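Local coordinates for uracil-dna glycosylase (Deinococcus radiodurans, PDB 4UQM), which belongs to the uracil-DNA glycosylase superfamily and has an alpha/beta fold built on a short four-stranded parallel beta sheet packed between helices, at residues V75-L80 with Q136-L141; R177-L182 with N198-E203. The protein carries 1 engineered substitution. All blocks are in the same frame, centred on the assembly; numbering follows the deposited sequence.

Contact 1 (V75-L80 with Q136-L141)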
# COMPACT_ATOMS: atom_id res chain seq x y z
N VAL A 75 12.68 -0.94 0.59
CA VAL A 75 11.59 -0.25 1.30
C VAL A 75 12.16 0.76 2.31
O VAL A 75 12.91 0.39 3.18
CB VAL A 75 10.67 -1.25 2.04
CG1 VAL A 75 9.57 -0.54 2.80
CG2 VAL A 75 10.05 -2.24 1.07
N LYS A 76 11.76 2.01 2.17
CA LYS A 76 11.99 2.98 3.19
C LYS A 76 10.73 3.59 3.77
O LYS A 76 10.79 4.11 4.91
CB LYS A 76 12.99 4.02 2.74
CG LYS A 76 12.59 4.91 1.65
CD LYS A 76 13.84 5.78 1.29
CE LYS A 76 13.50 7.00 0.49
NZ LYS A 76 14.81 7.64 0.19
N VAL A 77 9.63 3.53 3.02
CA VAL A 77 8.33 3.99 3.52
C VAL A 77 7.31 2.95 3.15
O VAL A 77 7.36 2.41 2.02
CB VAL A 77 7.92 5.34 2.88
CG1 VAL A 77 6.52 5.78 3.37
CG2 VAL A 77 8.97 6.42 3.17
N LEU A 78 6.47 2.55 4.10
CA LEU A 78 5.41 1.63 3.81
C LEU A 78 4.10 2.35 4.05
O LEU A 78 3.82 2.73 5.14
CB LEU A 78 5.53 0.36 4.68
CG LEU A 78 4.58 -0.80 4.34
CD1 LEU A 78 5.10 -2.09 4.91
CD2 LEU A 78 3.16 -0.53 4.86
N ILE A 79 3.35 2.58 2.98
CA ILE A 79 2.01 3.16 3.03
C ILE A 79 1.02 2.02 3.08
O ILE A 79 1.06 1.14 2.23
CB ILE A 79 1.71 4.14 1.86
CG1 ILE A 79 2.55 5.39 2.06
CG2 ILE A 79 0.23 4.47 1.70
CD1 ILE A 79 2.46 6.39 0.96
N LEU A 80 0.11 2.03 4.06
CA LEU A 80 -0.87 0.98 4.19
C LEU A 80 -2.28 1.56 4.23
O LEU A 80 -2.62 2.29 5.17
CB LEU A 80 -0.61 0.16 5.45
CG LEU A 80 -1.39 -1.15 5.60
CD1 LEU A 80 -1.06 -2.12 4.50
CD2 LEU A 80 -1.25 -1.80 6.92
N GLN A 136 11.10 4.81 -5.69
CA GLN A 136 11.94 5.43 -4.64
C GLN A 136 11.90 4.71 -3.32
O GLN A 136 12.38 5.23 -2.35
CB GLN A 136 11.49 6.85 -4.41
CG GLN A 136 11.69 7.79 -5.56
CD GLN A 136 11.11 9.13 -5.08
OE1 GLN A 136 11.73 9.75 -4.20
NE2 GLN A 136 10.00 9.59 -5.63
N GLY A 137 11.28 3.54 -3.21
CA GLY A 137 11.26 2.83 -1.94
C GLY A 137 9.99 3.01 -1.16
O GLY A 137 9.99 2.62 0.01
N VAL A 138 8.93 3.50 -1.78
CA VAL A 138 7.63 3.63 -1.10
C VAL A 138 6.76 2.44 -1.48
O VAL A 138 6.33 2.32 -2.64
CB VAL A 138 6.92 4.92 -1.50
CG1 VAL A 138 5.60 5.04 -0.74
CG2 VAL A 138 7.81 6.15 -1.21
N LEU A 139 6.54 1.53 -0.53
CA LEU A 139 5.73 0.36 -0.75
C LEU A 139 4.27 0.76 -0.58
O LEU A 139 3.87 1.16 0.51
CB LEU A 139 6.14 -0.75 0.22
CG LEU A 139 5.41 -2.08 0.09
CD1 LEU A 139 5.75 -2.80 -1.20
CD2 LEU A 139 5.85 -3.00 1.23
N LEU A 140 3.51 0.65 -1.66
CA LEU A 140 2.12 1.08 -1.68
C LEU A 140 1.17 -0.09 -1.45
O LEU A 140 0.69 -0.72 -2.38
CB LEU A 140 1.87 1.82 -3.01
CG LEU A 140 2.67 3.13 -3.17
CD1 LEU A 140 2.60 3.57 -4.61
CD2 LEU A 140 2.03 4.17 -2.31
N LEU A 141 0.94 -0.37 -0.19
CA LEU A 141 0.23 -1.57 0.26
C LEU A 141 -1.19 -1.23 0.70
O LEU A 141 -1.49 -0.11 1.05
CB LEU A 141 1.00 -2.25 1.40
CG LEU A 141 0.88 -3.76 1.63
CD1 LEU A 141 1.31 -4.54 0.37
CD2 LEU A 141 1.68 -4.20 2.87
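The flat carbonyl group of Gly137 receives two successive amides of 75-80. Lys76 N comes in the carbonyl plane, on a lone pair, 2.9 Å from Gly137 O; Val77 N reaches Gly137 O at 3.2 Å but is tilted 31° from that plane. Gly137, with its positive phi, is the C-prime residue of a Schellman motif, so this doubly gripped oxygen lies just where helix 131-134 ends and strand 138-141 begins. Alongside it, the hydrocarbon part of Lys76 rests its CE on Gln136 O, while NZ goes on to the carbonyl of Gly234.

Beyond the turn the strands run parallel and in register. Leu139 N bonds to Val77 O at 2.8 Å, and the ladder continues from Ile79 N to Leu139 O and from Leu141 N to Ile79 O. On the face bearing Val77, Ile79, Val138 and Leu140, the extended arm of Ile79 leaves with CG1 beside its backbone N (chi1 -70°), which carries CD1 to Val138 CG1 at 3.8 Å and to Leu140 CD2 at 4.0 Å. On the face of Leu78, Leu80, Leu139 and Leu141, Leu78 and Leu139 lie side by side, CD1 of the former 3.9 Å from CD2 of the latter. Leu80 and Leu141 also lie side by side, with Leu80 CD1 3.7 Å from Leu141 CB. Helix 160-172 covers Leu78 and Leu141, and helix 220-230 covers Val77 on the reverse face. The chemistry thus divides: most backbone polarity facing the partner strand goes into the ladder, other carbonyls, such as Leu141 O to Ser95 OG, being met elsewhere, and the strand side chains present only hydrocarbon to the helices.

Contact 2 (R177-L182 with N198-E203)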
# COMPACT_ATOMS: atom_id res chain seq x y z
N ARG A 177 15.96 2.34 9.39
CA ARG A 177 14.67 2.99 9.56
C ARG A 177 13.72 2.85 8.37
O ARG A 177 14.03 3.18 7.21
CB ARG A 177 14.85 4.49 9.83
CG ARG A 177 13.52 5.24 9.90
CD ARG A 177 13.65 6.54 10.62
NE ARG A 177 13.83 6.39 12.08
CZ ARG A 177 13.88 7.40 12.92
NH1 ARG A 177 13.95 8.66 12.47
NH2 ARG A 177 13.95 7.18 14.23
N VAL A 178 12.52 2.41 8.67
CA VAL A 178 11.38 2.47 7.79
C VAL A 178 10.30 3.29 8.47
O VAL A 178 10.03 3.16 9.69
CB VAL A 178 10.86 1.05 7.47
CG1 VAL A 178 9.62 1.11 6.67
CG2 VAL A 178 11.94 0.28 6.72
N VAL A 179 9.67 4.15 7.68
CA VAL A 179 8.48 4.87 8.13
C VAL A 179 7.25 4.15 7.65
O VAL A 179 7.05 3.97 6.44
CB VAL A 179 8.51 6.34 7.65
CG1 VAL A 179 7.27 7.10 8.12
CG2 VAL A 179 9.81 7.08 8.02
N PHE A 180 6.40 3.76 8.58
CA PHE A 180 5.14 3.13 8.29
C PHE A 180 4.03 4.15 8.44
O PHE A 180 3.86 4.72 9.53
CB PHE A 180 4.88 1.99 9.29
CG PHE A 180 5.88 0.84 9.23
CD1 PHE A 180 7.15 0.93 9.79
CD2 PHE A 180 5.52 -0.36 8.63
CE1 PHE A 180 8.00 -0.15 9.79
CE2 PHE A 180 6.39 -1.46 8.59
CZ PHE A 180 7.64 -1.34 9.16
N ILE A 181 3.28 4.34 7.37
CA ILE A 181 2.12 5.26 7.34
C ILE A 181 0.86 4.41 7.25
O ILE A 181 0.61 3.75 6.27
CB ILE A 181 2.19 6.24 6.12
CG1 ILE A 181 3.51 7.02 6.13
CG2 ILE A 181 0.95 7.14 6.07
CD1 ILE A 181 3.67 7.84 4.84
N LEU A 182 0.06 4.45 8.35
CA LEU A 182 -1.12 3.58 8.48
C LEU A 182 -2.32 4.48 8.30
O LEU A 182 -2.64 5.32 9.17
CB LEU A 182 -1.10 2.90 9.85
CG LEU A 182 0.22 2.16 10.18
CD1 LEU A 182 0.10 1.49 11.56
CD2 LEU A 182 0.58 1.14 9.10
N ASN A 198 14.34 1.31 15.35
CA ASN A 198 14.60 2.41 14.42
C ASN A 198 13.46 2.83 13.57
O ASN A 198 13.59 3.78 12.78
CB ASN A 198 15.76 2.07 13.51
CG ASN A 198 17.05 1.97 14.27
OD1 ASN A 198 17.33 2.76 15.20
ND2 ASN A 198 17.86 0.98 13.89
N HIS A 199 12.31 2.17 13.70
CA HIS A 199 11.20 2.48 12.83
C HIS A 199 10.31 3.59 13.39
O HIS A 199 10.39 3.90 14.56
CB HIS A 199 10.39 1.22 12.53
CG HIS A 199 11.22 0.15 11.89
ND1 HIS A 199 12.22 0.44 11.00
CD2 HIS A 199 11.22 -1.20 12.01
CE1 HIS A 199 12.82 -0.66 10.61
NE2 HIS A 199 12.22 -1.68 11.20
N VAL A 200 9.47 4.17 12.53
CA VAL A 200 8.56 5.25 12.88
C VAL A 200 7.21 4.90 12.37
O VAL A 200 7.07 4.46 11.23
CB VAL A 200 9.05 6.60 12.29
CG1 VAL A 200 8.04 7.72 12.49
CG2 VAL A 200 10.40 7.02 12.89
N VAL A 201 6.18 5.17 13.16
CA VAL A 201 4.80 4.98 12.77
C VAL A 201 4.07 6.31 12.75
O VAL A 201 4.14 7.10 13.70
CB VAL A 201 4.06 4.02 13.69
CG1 VAL A 201 2.63 3.83 13.24
CG2 VAL A 201 4.81 2.69 13.73
N ILE A 202 3.40 6.55 11.62
CA ILE A 202 2.51 7.67 11.45
C ILE A 202 1.13 7.10 11.16
O ILE A 202 0.99 6.25 10.28
CB ILE A 202 3.00 8.56 10.29
CG1 ILE A 202 4.34 9.14 10.63
CG2 ILE A 202 1.98 9.68 10.01
CD1 ILE A 202 5.09 9.74 9.45
N GLU A 203 0.11 7.54 11.90
CA GLU A 203 -1.20 6.96 11.72
C GLU A 203 -2.25 8.04 11.65
O GLU A 203 -2.16 9.07 12.33
CB GLU A 203 -1.50 5.90 12.79
CG GLU A 203 -1.66 6.40 14.16
CD GLU A 203 -1.76 5.25 15.17
OE1 GLU A 203 -2.43 4.23 14.91
OE2 GLU A 203 -1.05 5.31 16.15
O HOH W 1 12.75 4.94 15.76
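Arg177 lays one face of its guanidinium against Val200, whose CG2 sits over the centre of the group, 3.5 Å from CZ of Arg177. A bend at chi3 (-72°) turns the head so that NE points, within the guanidinium plane, to the carbonyl of Asn198, with Arg177 NE 2.7 Å from Asn198 O. NH2 of Arg177 donates to a water at 3.0 Å, which in turn donates to His199 O, and NH1 goes to the carbonyl of Ala227; all three nitrogens are engaged.

Next to this clasp, a side chain joins the backbone ladder: Val178 N donates to His199 ND1 at 3.1 Å, reaching it 28° out of the ring plane. His199 NE2 bonds to Asn172 O, so the imidazole is pinned at both nitrogens. The ring also offers its face to the edge of Phe180 in a T-shaped pair, with ring centroids 5.6 Å apart and planes at 67°. Val178 CG1 covers one face of the Phe180 ring near its rim.

From Val200 N to Val178 O onward, regular parallel bonds link strands 179-182 and 200-203, two elements of a beta-alpha-beta unit. On the face toward helix 220-230, Val179 CG1 meets Ile202 CD1 at 3.7 Å; on the reverse face Leu182 CD1 touches Val201 CG1 at 3.8 Å. Glu203, farther along, turns its carboxylate to salt bridges with Lys191 and Arg188. Since ND1 accepts an amide proton while NE2 faces a carbonyl, the bonding is consistent with a neutral His199 protonated on NE2.

How the contacts relate
Both contacts belong to one four-stranded parallel sheet of strand order 2-1-3-4, and each pairs an outermost strand with an inner one. The two inner strands, 77-81 and 179-183, are neighbours: Leu78 N bonds to Val179 O and Ile181 N to Leu78 O, joining the contacts directly. Helices 160-172 and 220-230 pack on side chains of both. Contact 1 lies nearer the centre of the chain, is largely buried and relies on aliphatic side chains. Contact 2 is partly exposed along strand 200-203 and adds arginine, histidine, a bridging water and a charged glutamate to a parallel ladder of the same kind, a polar enrichment in keeping with its more peripheral place.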